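Local coordinates for Can2 (Sulfobacillus thermosulfidooxidans, PDB 7BDV), which binds cyclic tetra-adenylate through its CARF domains and acts as a dual-specificity nuclease that potentiates type III CRISPR defence, at residues 213-218 against 231-236; 236-241 against 293-298; 304-309 against 339-344. All blocks are in the same frame, centred on the assembly; numbering follows the deposited sequence.

Contact 1 (213-218 against 231-236); sequences ANLIKP and DQARQF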
ATOM      1  N   ALA A 213      18.136   2.332  39.759  1.00 43.52           N
ATOM      2  CA  ALA A 213      17.365   1.279  39.055  1.00 45.05           C
ATOM      3  C   ALA A 213      18.264   0.088  38.711  1.00 46.54           C
ATOM      4  O   ALA A 213      17.715  -0.939  38.300  1.00 47.68           O
ATOM      5  CB  ALA A 213      16.737   1.839  37.811  1.00 46.91           C
ATOM      6  N   ASN A 214      19.594   0.243  38.816  1.00 51.34           N
ATOM      7  CA  ASN A 214      20.591  -0.792  38.432  1.00 48.90           C
ATOM      8  C   ASN A 214      20.479  -1.063  36.921  1.00 42.88           C
ATOM      9  O   ASN A 214      20.528  -2.240  36.514  1.00 47.32           O
ATOM     10  CB  ASN A 214      20.421  -2.069  39.272  1.00 54.95           C
ATOM     11  CG  ASN A 214      21.523  -3.074  39.011  1.00 61.72           C
ATOM     12  OD1 ASN A 214      22.704  -2.729  39.082  1.00 63.81           O
ATOM     13  ND2 ASN A 214      21.153  -4.304  38.673  1.00 66.89           N
ATOM     14  N   LEU A 215      20.348  -0.012  36.110  1.00 41.66           N
ATOM     15  CA  LEU A 215      20.364  -0.101  34.625  1.00 39.38           C
ATOM     16  C   LEU A 215      21.790   0.128  34.113  1.00 38.94           C
ATOM     17  O   LEU A 215      22.161  -0.486  33.091  1.00 41.30           O
ATOM     18  CB  LEU A 215      19.406   0.958  34.050  1.00 35.75           C
ATOM     19  CG  LEU A 215      17.937   0.578  34.034  1.00 32.61           C
ATOM     20  CD1 LEU A 215      17.057   1.788  33.763  1.00 33.73           C
ATOM     21  CD2 LEU A 215      17.653  -0.510  33.016  1.00 31.50           C
ATOM     22  N   ILE A 216      22.524   1.031  34.767  1.00 40.92           N
ATOM     23  CA  ILE A 216      23.971   1.283  34.549  1.00 41.10           C
ATOM     24  C   ILE A 216      24.715   1.013  35.859  1.00 42.83           C
ATOM     25  O   ILE A 216      24.106   1.131  36.927  1.00 44.09           O
ATOM     26  CB  ILE A 216      24.224   2.707  34.033  1.00 40.14           C
ATOM     27  CG1 ILE A 216      23.962   3.769  35.110  1.00 40.51           C
ATOM     28  CG2 ILE A 216      23.418   2.952  32.760  1.00 41.21           C
ATOM     29  CD1 ILE A 216      24.340   5.185  34.690  1.00 38.75           C
ATOM     30  N   LYS A 217      25.992   0.638  35.744  1.00 47.84           N
ATOM     31  CA  LYS A 217      26.968   0.593  36.861  1.00 46.56           C
ATOM     32  C   LYS A 217      28.227   1.316  36.398  1.00 48.94           C
ATOM     33  O   LYS A 217      28.476   1.444  35.192  1.00 45.11           O
ATOM     34  CB  LYS A 217      27.245  -0.847  37.303  1.00 44.59           C
ATOM     35  CG  LYS A 217      27.803  -1.770  36.236  1.00 48.76           C
ATOM     36  CD  LYS A 217      27.985  -3.200  36.741  1.00 43.49           C
ATOM     37  N   PRO A 218      29.049   1.821  37.349  1.00 51.15           N
ATOM     38  CA  PRO A 218      30.296   2.488  36.986  1.00 50.84           C
ATOM     39  C   PRO A 218      31.296   1.482  36.405  1.00 52.02           C
ATOM     40  O   PRO A 218      31.219   0.325  36.732  1.00 49.72           O
ATOM     41  CB  PRO A 218      30.750   3.126  38.305  1.00 53.22           C
ATOM     42  CG  PRO A 218      30.162   2.213  39.356  1.00 49.55           C
ATOM     43  CD  PRO A 218      28.824   1.791  38.802  1.00 51.13           C
ATOM     44  N   ASP A 231      22.499  -7.221  29.131  1.00 43.44           N
ATOM     45  CA  ASP A 231      21.901  -7.063  27.782  1.00 48.63           C
ATOM     46  C   ASP A 231      20.442  -6.595  27.927  1.00 52.55           C
ATOM     47  O   ASP A 231      20.009  -5.758  27.083  1.00 42.38           O
ATOM     48  CB  ASP A 231      21.974  -8.330  26.932  1.00 54.08           C
ATOM     49  CG  ASP A 231      21.570  -8.061  25.486  1.00 62.62           C
ATOM     50  OD1 ASP A 231      22.334  -7.340  24.780  1.00 62.70           O
ATOM     51  OD2 ASP A 231      20.472  -8.532  25.083  1.00 66.71           O
ATOM     52  N   GLN A 232      19.704  -7.091  28.936  1.00 43.68           N
ATOM     53  CA  GLN A 232      18.276  -6.710  29.081  1.00 45.12           C
ATOM     54  C   GLN A 232      18.206  -5.215  29.432  1.00 40.54           C
ATOM     55  O   GLN A 232      17.319  -4.550  28.879  1.00 40.89           O
ATOM     56  CB  GLN A 232      17.489  -7.670  29.965  1.00 49.91           C
ATOM     57  CG  GLN A 232      17.534  -7.384  31.446  1.00 57.05           C
ATOM     58  CD  GLN A 232      16.615  -8.332  32.180  1.00 64.68           C
ATOM     59  OE1 GLN A 232      15.706  -8.917  31.595  1.00 76.07           O
ATOM     60  NE2 GLN A 232      16.830  -8.490  33.476  1.00 74.65           N
ATOM     61  N   ALA A 233      19.121  -4.700  30.259  1.00 40.07           N
ATOM     62  CA  ALA A 233      19.243  -3.256  30.575  1.00 38.80           C
ATOM     63  C   ALA A 233      19.500  -2.463  29.285  1.00 37.98           C
ATOM     64  O   ALA A 233      18.896  -1.384  29.118  1.00 40.00           O
ATOM     65  CB  ALA A 233      20.321  -3.027  31.595  1.00 40.21           C
ATOM     66  N   ARG A 234      20.383  -2.964  28.424  1.00 39.85           N
ATOM     67  CA  ARG A 234      20.733  -2.322  27.128  1.00 43.74           C
ATOM     68  C   ARG A 234      19.474  -2.257  26.259  1.00 48.38           C
ATOM     69  O   ARG A 234      19.158  -1.163  25.770  1.00 43.85           O
ATOM     70  CB  ARG A 234      21.853  -3.078  26.410  1.00 44.92           C
ATOM     71  CG  ARG A 234      22.467  -2.321  25.237  1.00 47.35           C
ATOM     72  CD  ARG A 234      23.444  -3.189  24.478  1.00 51.91           C
ATOM     73  NE  ARG A 234      22.811  -4.426  24.021  1.00 55.26           N
ATOM     74  CZ  ARG A 234      22.157  -4.579  22.872  1.00 56.70           C
ATOM     75  NH1 ARG A 234      22.063  -3.585  22.001  1.00 53.74           N
ATOM     76  N   GLN A 235      18.766  -3.378  26.102  1.00 44.86           N
ATOM     77  CA  GLN A 235      17.520  -3.471  25.301  1.00 41.71           C
ATOM     78  C   GLN A 235      16.507  -2.423  25.781  1.00 41.71           C
ATOM     79  O   GLN A 235      15.922  -1.730  24.910  1.00 47.85           O
ATOM     80  CB  GLN A 235      16.921  -4.870  25.386  1.00 44.86           C
ATOM     81  CG  GLN A 235      17.636  -5.893  24.514  1.00 51.92           C
ATOM     82  CD  GLN A 235      16.948  -7.238  24.562  1.00 60.53           C
ATOM     83  OE1 GLN A 235      15.726  -7.322  24.699  1.00 59.89           O
ATOM     84  NE2 GLN A 235      17.730  -8.303  24.437  1.00 63.55           N
ATOM     85  N   PHE A 236      16.318  -2.315  27.100  1.00 35.29           N
ATOM     86  CA  PHE A 236      15.407  -1.349  27.761  1.00 38.15           C
ATOM     87  C   PHE A 236      15.812   0.079  27.367  1.00 36.77           C
ATOM     88  O   PHE A 236      14.941   0.900  27.116  1.00 39.98           O
ATOM     89  CB  PHE A 236      15.419  -1.557  29.277  1.00 36.40           C
ATOM     90  CG  PHE A 236      14.492  -0.653  30.047  1.00 36.22           C
ATOM     91  CD1 PHE A 236      13.164  -1.000  30.274  1.00 40.36           C
ATOM     92  CD2 PHE A 236      14.936   0.566  30.539  1.00 33.05           C
ATOM     93  CE1 PHE A 236      12.313  -0.165  30.981  1.00 35.34           C
ATOM     94  CE2 PHE A 236      14.081   1.399  31.240  1.00 35.16           C
ATOM     95  CZ  PHE A 236      12.775   1.018  31.481  1.00 37.24           C
TER
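Leu215 packs on Ala233 and Phe236 in a small buried, apolar contact between the turn that enters strand 216-218 and the start of helix 231-254. The surroundings are consistent with a winged-helix fold: helices 168-176, 182-193 and 205-212 come first, then the antiparallel hairpin of strands 216-218 and 226-228, and helix 231-254 starts just beyond that hairpin. A Schellman motif sets up the approach. Asn214, the first residue to leave helical geometry after helix 205-212, has a positive phi of 63°, and the chain then presents Leu215 to the new helix.

The backbones come close here, with the CA atoms of Leu215 and Ala233 5.3 Å apart, a spacing that suits a bare methyl group. Ala233 CB lies 3.5 Å from Leu215 O and 3.9 Å from Leu215 CD2, so it is touched by both main chain and side chain. One turn further on, Phe236 has CG anti to its backbone N (chi1 -178°), which carries the ring out to the leucine; the two side chains cross at about a right angle. Trp167, Val170 and Leu210 also touch Leu215, and Phe174 of helix 168-176 reaches Phe236, so the contact belongs to a larger apolar cluster.

An adjacent polar tie comes from Thr229 OG1, which bonds to Asn214 O and holds the turn to the chain just ahead of the helix. Within the first turn of the helix, away from the apolar contact, Arg234 NE forms a salt bridge to Asp231 OD1 at 3.0 Å, coming from above the carboxylate plane, while Gln235 NE2 donates to Asp231 OD2 at 2.8 Å. At the leucine fork, the two methyls meet adjacent ring atoms obliquely: Leu215 CD2 is 3.8 Å from Phe236 CD2, and Leu215 CD1 is 3.9 Å from Phe236 CE2.

Contact 2 (236-241 against 293-298); sequences FINGGW and KTRHFT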
ATOM      1  N   PHE A 236      16.318  -2.315  27.100  1.00 35.29           N
ATOM      2  CA  PHE A 236      15.407  -1.349  27.761  1.00 38.15           C
ATOM      3  C   PHE A 236      15.812   0.079  27.367  1.00 36.77           C
ATOM      4  O   PHE A 236      14.941   0.900  27.116  1.00 39.98           O
ATOM      5  CB  PHE A 236      15.419  -1.557  29.277  1.00 36.40           C
ATOM      6  CG  PHE A 236      14.492  -0.653  30.047  1.00 36.22           C
ATOM      7  CD1 PHE A 236      13.164  -1.000  30.274  1.00 40.36           C
ATOM      8  CD2 PHE A 236      14.936   0.566  30.539  1.00 33.05           C
ATOM      9  CE1 PHE A 236      12.313  -0.165  30.981  1.00 35.34           C
ATOM     10  CE2 PHE A 236      14.081   1.399  31.240  1.00 35.16           C
ATOM     11  CZ  PHE A 236      12.775   1.018  31.481  1.00 37.24           C
ATOM     12  N   ILE A 237      17.102   0.395  27.330  1.00 38.91           N
ATOM     13  CA  ILE A 237      17.558   1.785  26.995  1.00 39.96           C
ATOM     14  C   ILE A 237      17.502   1.986  25.485  1.00 36.67           C
ATOM     15  O   ILE A 237      17.308   3.152  25.050  1.00 38.90           O
ATOM     16  CB  ILE A 237      18.938   2.059  27.590  1.00 37.63           C
ATOM     17  CG1 ILE A 237      18.898   1.949  29.112  1.00 40.43           C
ATOM     18  CG2 ILE A 237      19.478   3.396  27.121  1.00 38.13           C
ATOM     19  CD1 ILE A 237      18.056   3.008  29.789  1.00 47.03           C
ATOM     20  N   ASN A 238      17.604   0.888  24.722  1.00 34.92           N
ATOM     21  CA  ASN A 238      17.505   0.861  23.242  1.00 37.51           C
ATOM     22  C   ASN A 238      16.040   0.986  22.804  1.00 36.51           C
ATOM     23  O   ASN A 238      15.571   0.174  21.996  1.00 37.09           O
ATOM     24  CB  ASN A 238      18.173  -0.399  22.676  1.00 44.59           C
ATOM     25  CG  ASN A 238      18.531  -0.281  21.213  1.00 43.63           C
ATOM     26  OD1 ASN A 238      18.742   0.812  20.704  1.00 41.49           O
ATOM     27  ND2 ASN A 238      18.591  -1.405  20.525  1.00 44.83           N
ATOM     28  N   GLY A 239      15.346   2.014  23.296  1.00 37.87           N
ATOM     29  CA  GLY A 239      13.931   2.290  23.002  1.00 37.07           C
ATOM     30  C   GLY A 239      12.974   1.248  23.571  1.00 36.06           C
ATOM     31  O   GLY A 239      11.762   1.398  23.335  1.00 33.15           O
ATOM     32  N   GLY A 240      13.450   0.203  24.260  1.00 37.57           N
ATOM     33  CA  GLY A 240      12.540  -0.804  24.852  1.00 33.18           C
ATOM     34  C   GLY A 240      11.598  -0.174  25.859  1.00 33.37           C
ATOM     35  O   GLY A 240      10.435  -0.581  25.944  1.00 33.28           O
ATOM     36  N   TRP A 241      12.080   0.770  26.671  1.00 32.92           N
ATOM     37  CA  TRP A 241      11.244   1.448  27.684  1.00 31.58           C
ATOM     38  C   TRP A 241      10.002   2.061  27.009  1.00 31.66           C
ATOM     39  O   TRP A 241       8.868   1.997  27.589  1.00 29.08           O
ATOM     40  CB  TRP A 241      12.056   2.489  28.449  1.00 34.43           C
ATOM     41  CG  TRP A 241      12.427   3.679  27.617  1.00 30.11           C
ATOM     42  CD1 TRP A 241      13.603   3.866  26.964  1.00 33.30           C
ATOM     43  CD2 TRP A 241      11.649   4.867  27.376  1.00 30.30           C
ATOM     44  NE1 TRP A 241      13.642   5.112  26.397  1.00 33.00           N
ATOM     45  CE2 TRP A 241      12.442   5.728  26.595  1.00 30.94           C
ATOM     46  CE3 TRP A 241      10.388   5.308  27.788  1.00 33.22           C
ATOM     47  CZ2 TRP A 241      11.990   6.964  26.147  1.00 33.01           C
ATOM     48  CZ3 TRP A 241       9.939   6.534  27.336  1.00 36.15           C
ATOM     49  CH2 TRP A 241      10.733   7.349  26.535  1.00 33.17           C
ATOM     50  N   LYS A 293       9.387   0.843  17.916  1.00 45.17           N
ATOM     51  CA  LYS A 293      10.839   0.540  18.012  1.00 48.03           C
ATOM     52  C   LYS A 293      11.670   1.756  17.568  1.00 46.93           C
ATOM     53  O   LYS A 293      11.401   2.280  16.488  1.00 57.74           O
ATOM     54  CB  LYS A 293      11.205  -0.690  17.178  1.00 48.85           C
ATOM     55  CG  LYS A 293      11.206  -2.000  17.949  1.00 56.74           C
ATOM     56  N   THR A 294      12.637   2.165  18.389  1.00 41.76           N
ATOM     57  CA  THR A 294      13.708   3.160  18.070  1.00 47.29           C
ATOM     58  C   THR A 294      15.028   2.394  17.979  1.00 46.93           C
ATOM     59  O   THR A 294      15.537   2.053  19.077  1.00 55.16           O
ATOM     60  CB  THR A 294      13.827   4.255  19.150  1.00 44.39           C
ATOM     61  OG1 THR A 294      12.543   4.700  19.589  1.00 44.39           O
ATOM     62  CG2 THR A 294      14.591   5.478  18.690  1.00 46.62           C
ATOM     63  N   ARG A 295      15.508   2.032  16.779  1.00 50.57           N
ATOM     64  CA  ARG A 295      16.795   1.270  16.630  1.00 52.58           C
ATOM     65  C   ARG A 295      17.587   1.648  15.367  1.00 50.94           C
ATOM     66  O   ARG A 295      18.645   1.057  15.195  1.00 60.19           O
ATOM     67  CB  ARG A 295      16.531  -0.243  16.668  1.00 53.20           C
ATOM     68  CG  ARG A 295      15.773  -0.669  17.917  1.00 52.11           C
ATOM     69  CD  ARG A 295      15.828  -2.129  18.252  1.00 53.69           C
ATOM     70  NE  ARG A 295      14.740  -2.435  19.171  1.00 54.80           N
ATOM     71  CZ  ARG A 295      14.151  -3.623  19.308  1.00 66.19           C
ATOM     72  NH1 ARG A 295      14.569  -4.665  18.605  1.00 66.01           N
ATOM     73  NH2 ARG A 295      13.144  -3.761  20.159  1.00 63.20           N
ATOM     74  N   HIS A 296      17.103   2.555  14.517  1.00 55.06           N
ATOM     75  CA  HIS A 296      17.770   2.955  13.249  1.00 57.91           C
ATOM     76  C   HIS A 296      18.270   4.395  13.391  1.00 58.42           C
ATOM     77  O   HIS A 296      17.412   5.297  13.465  1.00 60.98           O
ATOM     78  N   PHE A 297      19.596   4.579  13.472  1.00 59.12           N
ATOM     79  CA  PHE A 297      20.280   5.901  13.554  1.00 60.36           C
ATOM     80  C   PHE A 297      21.228   6.090  12.363  1.00 64.70           C
ATOM     81  O   PHE A 297      21.643   5.084  11.755  1.00 66.42           O
ATOM     82  CB  PHE A 297      21.062   6.048  14.867  1.00 56.03           C
ATOM     83  CG  PHE A 297      20.244   5.797  16.103  1.00 49.33           C
ATOM     84  CD1 PHE A 297      20.057   4.508  16.578  1.00 51.29           C
ATOM     85  CD2 PHE A 297      19.599   6.841  16.744  1.00 47.34           C
ATOM     86  CE1 PHE A 297      19.273   4.274  17.695  1.00 47.05           C
ATOM     87  CE2 PHE A 297      18.802   6.604  17.852  1.00 50.20           C
ATOM     88  CZ  PHE A 297      18.629   5.319  18.312  1.00 49.58           C
ATOM     89  N   THR A 298      21.570   7.349  12.079  1.00 65.34           N
ATOM     90  CA  THR A 298      22.642   7.775  11.142  1.00 68.98           C
ATOM     91  C   THR A 298      24.003   7.639  11.841  1.00 72.68           C
ATOM     92  O   THR A 298      24.022   7.128  12.979  1.00 81.24           O
ATOM     93  CB  THR A 298      22.377   9.209  10.665  1.00 71.48           C
ATOM     94  OG1 THR A 298      22.304  10.058  11.816  1.00 68.88           O
ATOM     95  CG2 THR A 298      21.106   9.324   9.850  1.00 70.41           C
TER
HETATM   96  O   HOH W   1      13.146   0.179  20.339  1.00 34.74           O
HETATM   97  O   HOH W   2      11.284   3.098  21.233  1.00 38.38           O
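The backbones of Gly239 and Thr294 approach to 5.0 Å between CA atoms where helix 231-254 widens into a pi-type turn at 236-240, its irregular path marked by an inverse gamma turn centred on Asn238 and a phi of 67° at Gly239. The wide turn is closed by Trp241 N bonding to Phe236 O at 2.9 Å. With no side chain at Gly239, the loop can lie close against the helix, yet the direct encounter is between two acceptors, Asn238 O and Thr294 O, 3.5 Å apart.

Two waters supply the hydrogen bonding instead. The first lies 2.9 Å from Asn238 O, to which it can donate, and accepts from Thr294 N at 2.8 Å, with a longer bond from Arg295 NE at 3.3 Å. The second donates to Gly239 O at 2.7 Å and accepts from Thr294 OG1 at 2.6 Å. The two waters thus lie between the carbonyls of Asn238 and Gly239 and the Thr294 residue.

Among the side chains, Asn238 crosses Arg295 at about a right angle, its amide end lying beside the arginine methylenes CG and CD. Arg295 has CG anti to the carbonyl carbon (chi1 -55°) and runs extended from there to NE, which takes the guanidinium along the helix to its salt bridge with Glu243 through NH2. Lys293 CG lies over one face of that guanidinium, toward its rim. Asn189 ND2 bonds to Thr294 O, linking the loop to helix 182-193 as well.

Lys293 ends a Glu-Cys-Lys sequence consistent with the (D/E)XK signature of PDDEXK nucleases, and the water-bridged loop follows directly after strand 286-291 in the mixed sheet of the Card1-like endonuclease region.

Contact 3 (304-309 against 339-344); sequences NPMETI and KKRCLN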
ATOM      1  N   ASN A 304      16.383   8.444  11.594  1.00 75.38           N
ATOM      2  CA  ASN A 304      15.958   8.688  10.188  1.00 77.04           C
ATOM      3  C   ASN A 304      14.658   7.928   9.920  1.00 79.99           C
ATOM      4  O   ASN A 304      14.669   6.759   9.541  1.00 82.78           O
ATOM      5  CB  ASN A 304      17.035   8.354   9.153  1.00 82.95           C
ATOM      6  CG  ASN A 304      17.698   7.011   9.365  1.00 91.60           C
ATOM      7  ND2 ASN A 304      18.327   6.497   8.323  1.00 91.42           N
ATOM      8  N   PRO A 305      13.492   8.598  10.070  1.00 74.85           N
ATOM      9  CA  PRO A 305      12.199   7.915  10.094  1.00 72.17           C
ATOM     10  C   PRO A 305      11.691   7.439   8.732  1.00 68.32           C
ATOM     11  O   PRO A 305      10.779   6.608   8.656  1.00 56.05           O
ATOM     12  CB  PRO A 305      11.277   9.016  10.656  1.00 72.80           C
ATOM     13  CG  PRO A 305      11.877  10.305  10.107  1.00 71.66           C
ATOM     14  CD  PRO A 305      13.368  10.060  10.184  1.00 73.37           C
HETATM   15  N   MSE A 306      12.224   8.019   7.649  1.00 67.71           N
HETATM   16  CA  MSE A 306      11.636   7.854   6.329  1.00 70.03           C
HETATM   17  C   MSE A 306      11.646   6.383   5.904  1.00 56.53           C
HETATM   18  O   MSE A 306      10.644   5.886   5.405  1.00 53.78           O
HETATM   19  CB  MSE A 306      12.353   8.746   5.309  1.00 88.48           C
HETATM   20  CG  MSE A 306      12.062  10.228   5.457  1.00105.23           C
HETATM   21 SE   MSE A 306      10.166  10.651   5.150  1.00137.33          SE
HETATM   22  CE  MSE A 306      10.017  12.300   4.077  1.00133.37           C
ATOM     23  N   GLU A 307      12.767   5.679   6.102  1.00 53.40           N
ATOM     24  CA  GLU A 307      12.837   4.268   5.755  1.00 47.58           C
ATOM     25  C   GLU A 307      11.771   3.485   6.550  1.00 46.56           C
ATOM     26  O   GLU A 307      11.171   2.572   5.984  1.00 49.32           O
ATOM     27  CB  GLU A 307      14.255   3.724   5.975  1.00 48.65           C
ATOM     28  N   THR A 308      11.514   3.848   7.807  1.00 47.94           N
ATOM     29  CA  THR A 308      10.538   3.168   8.705  1.00 49.74           C
ATOM     30  C   THR A 308       9.115   3.416   8.185  1.00 50.74           C
ATOM     31  O   THR A 308       8.279   2.473   8.203  1.00 42.90           O
ATOM     32  CB  THR A 308      10.722   3.625  10.158  1.00 45.83           C
ATOM     33  N   ILE A 309       8.829   4.638   7.721  1.00 43.18           N
ATOM     34  CA  ILE A 309       7.475   4.970   7.203  1.00 44.39           C
ATOM     35  C   ILE A 309       7.144   4.093   5.980  1.00 41.49           C
ATOM     36  O   ILE A 309       5.999   3.612   5.896  1.00 45.40           O
ATOM     37  CB  ILE A 309       7.346   6.471   6.894  1.00 44.82           C
ATOM     38  CG1 ILE A 309       7.504   7.310   8.166  1.00 48.81           C
ATOM     39  CG2 ILE A 309       6.031   6.738   6.181  1.00 42.18           C
ATOM     40  CD1 ILE A 309       7.765   8.790   7.907  1.00 53.48           C
ATOM     41  N   LYS A 339       6.059  13.607   9.105  1.00 42.94           N
ATOM     42  CA  LYS A 339       4.643  13.709   9.542  1.00 43.18           C
ATOM     43  C   LYS A 339       3.747  13.828   8.308  1.00 41.61           C
ATOM     44  O   LYS A 339       2.672  13.178   8.272  1.00 37.60           O
ATOM     45  CB  LYS A 339       4.436  14.868  10.526  1.00 52.32           C
ATOM     46  CG  LYS A 339       4.866  14.585  11.963  1.00 50.73           C
ATOM     47  CD  LYS A 339       5.004  15.816  12.817  1.00 54.40           C
ATOM     48  CE  LYS A 339       5.202  15.492  14.281  1.00 59.99           C
ATOM     49  NZ  LYS A 339       5.732  16.664  15.014  1.00 62.89           N
ATOM     50  N   LYS A 340       4.168  14.609   7.312  1.00 37.96           N
ATOM     51  CA  LYS A 340       3.386  14.799   6.069  1.00 39.91           C
ATOM     52  C   LYS A 340       3.308  13.468   5.297  1.00 41.42           C
ATOM     53  O   LYS A 340       2.223  13.169   4.755  1.00 43.34           O
ATOM     54  CB  LYS A 340       3.973  15.957   5.256  1.00 45.09           C
ATOM     55  CG  LYS A 340       3.481  17.337   5.699  1.00 47.00           C
ATOM     56  CD  LYS A 340       4.408  18.508   5.332  1.00 53.94           C
ATOM     57  N   ARG A 341       4.384  12.679   5.248  1.00 41.52           N
ATOM     58  CA  ARG A 341       4.361  11.378   4.523  1.00 42.86           C
ATOM     59  C   ARG A 341       3.394  10.431   5.248  1.00 45.52           C
ATOM     60  O   ARG A 341       2.576   9.752   4.560  1.00 52.63           O
ATOM     61  CB  ARG A 341       5.757  10.771   4.366  1.00 45.44           C
ATOM     62  CG  ARG A 341       5.739   9.488   3.536  1.00 51.25           C
ATOM     63  CD  ARG A 341       7.104   9.094   3.018  1.00 59.39           C
ATOM     64  NE  ARG A 341       7.681  10.089   2.120  1.00 61.47           N
ATOM     65  CZ  ARG A 341       7.484  10.172   0.802  1.00 58.44           C
ATOM     66  NH1 ARG A 341       6.700   9.313   0.166  1.00 56.13           N
ATOM     67  NH2 ARG A 341       8.084  11.132   0.124  1.00 57.81           N
ATOM     68  N   CYS A 342       3.445  10.400   6.579  1.00 46.53           N
ATOM     69  CA  CYS A 342       2.511   9.607   7.406  1.00 50.02           C
ATOM     70  C   CYS A 342       1.060   9.978   7.090  1.00 47.55           C
ATOM     71  O   CYS A 342       0.253   9.055   6.829  1.00 42.53           O
ATOM     72  CB  CYS A 342       2.808   9.787   8.888  1.00 47.37           C
ATOM     73  SG  CYS A 342       4.322   8.945   9.371  1.00 43.12           S
ATOM     74  N   LEU A 343       0.726  11.271   7.101  1.00 45.75           N
ATOM     75  CA  LEU A 343      -0.642  11.756   6.757  1.00 48.80           C
ATOM     76  C   LEU A 343      -1.006  11.259   5.353  1.00 46.25           C
ATOM     77  O   LEU A 343      -2.096  10.695   5.185  1.00 47.06           O
ATOM     78  CB  LEU A 343      -0.712  13.289   6.838  1.00 56.19           C
ATOM     79  CG  LEU A 343      -2.057  13.900   6.441  1.00 58.71           C
ATOM     80  CD1 LEU A 343      -3.142  13.462   7.421  1.00 60.38           C
ATOM     81  CD2 LEU A 343      -1.972  15.423   6.354  1.00 59.58           C
ATOM     82  N   ASN A 344      -0.114  11.455   4.386  1.00 46.89           N
ATOM     83  CA  ASN A 344      -0.321  11.033   2.982  1.00 48.59           C
ATOM     84  C   ASN A 344      -0.591   9.512   2.902  1.00 51.80           C
ATOM     85  O   ASN A 344      -1.351   9.097   2.026  1.00 47.64           O
ATOM     86  CB  ASN A 344       0.891  11.404   2.132  1.00 53.50           C
ATOM     87  CG  ASN A 344       0.618  11.212   0.658  1.00 57.58           C
ATOM     88  OD1 ASN A 344      -0.241  11.898   0.113  1.00 58.39           O
ATOM     89  ND2 ASN A 344       1.311  10.275   0.026  1.00 61.42           N
TER
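Ile309 and selenomethionine 306 (Met306) of helix 306-320 face Arg341 and Cys342 of helix 336-344, the closest CA pair, Ile309 and Cys342, standing 6.8 Å apart. Apolar contacts dominate. Ile309 divides its branches between two neighbours: the CG1 arm sends CD1 to 3.7 Å from Cys342 SG, while the CG2 methyl lies 3.8 Å from Arg341 CG, against the aliphatic part of the arginine.

The second kind of contact is between selenomethionine and guanidinium. The Met306 chain is bent at chi2 and chi3 and crosses the arginine at about a right angle, with SE 4.0 Å from Arg341 CD. Its terminal CE reaches the edge of the guanidinium, in its plane, 3.8 Å from Arg341 NE. That nitrogen is buried by the contact, with no hydrogen-bond partner in the model; the nearest atom across the contact is the CE methyl.

Polar bonding of the arginine is directed across the dimer. Starting anti to the backbone N and turning at chi3 (-62°), Arg341 delivers NH1 to Asn275 OD1 of the second subunit; NH2 makes a weak bond to Ser274 O of that same subunit. One side chain therefore serves both the helix-helix seam and the subunit interface.

Toward the sheet, Ile347 and Val349 of strand 347-350 touch Cys342, and Ile347 also touches Ile309. Helix 306-320 connects parallel strands 286-291 and 325-329, and helix 336-344 connects 325-329 to 347-350, so the contact joins the helices of two successive beta-alpha-beta crossovers on the nuclease sheet.

The three contacts follow one another along the chain without interleaving. Contacts 1 and 2 have centres about 14 Å apart and share Phe236 on helix 231-254, which links the hairpin of the winged-helix-like region to the loop beyond strand 286-291. Contact 3 has its centre about 17 Å from that of contact 2, and the two meet through packing of Thr298 against Asn304, where the loop runs on toward helix 306-320. Contacts 1 and 3 are separated, their centres about 31 Å apart. The series thus leads from the outlying, probably winged-helix-like region, through the Card1-like endonuclease fold, to helix 336-344, which meets the second subunit; contact 3 lies nearest the bound nucleic acid, about 14 Å away by nearest atoms.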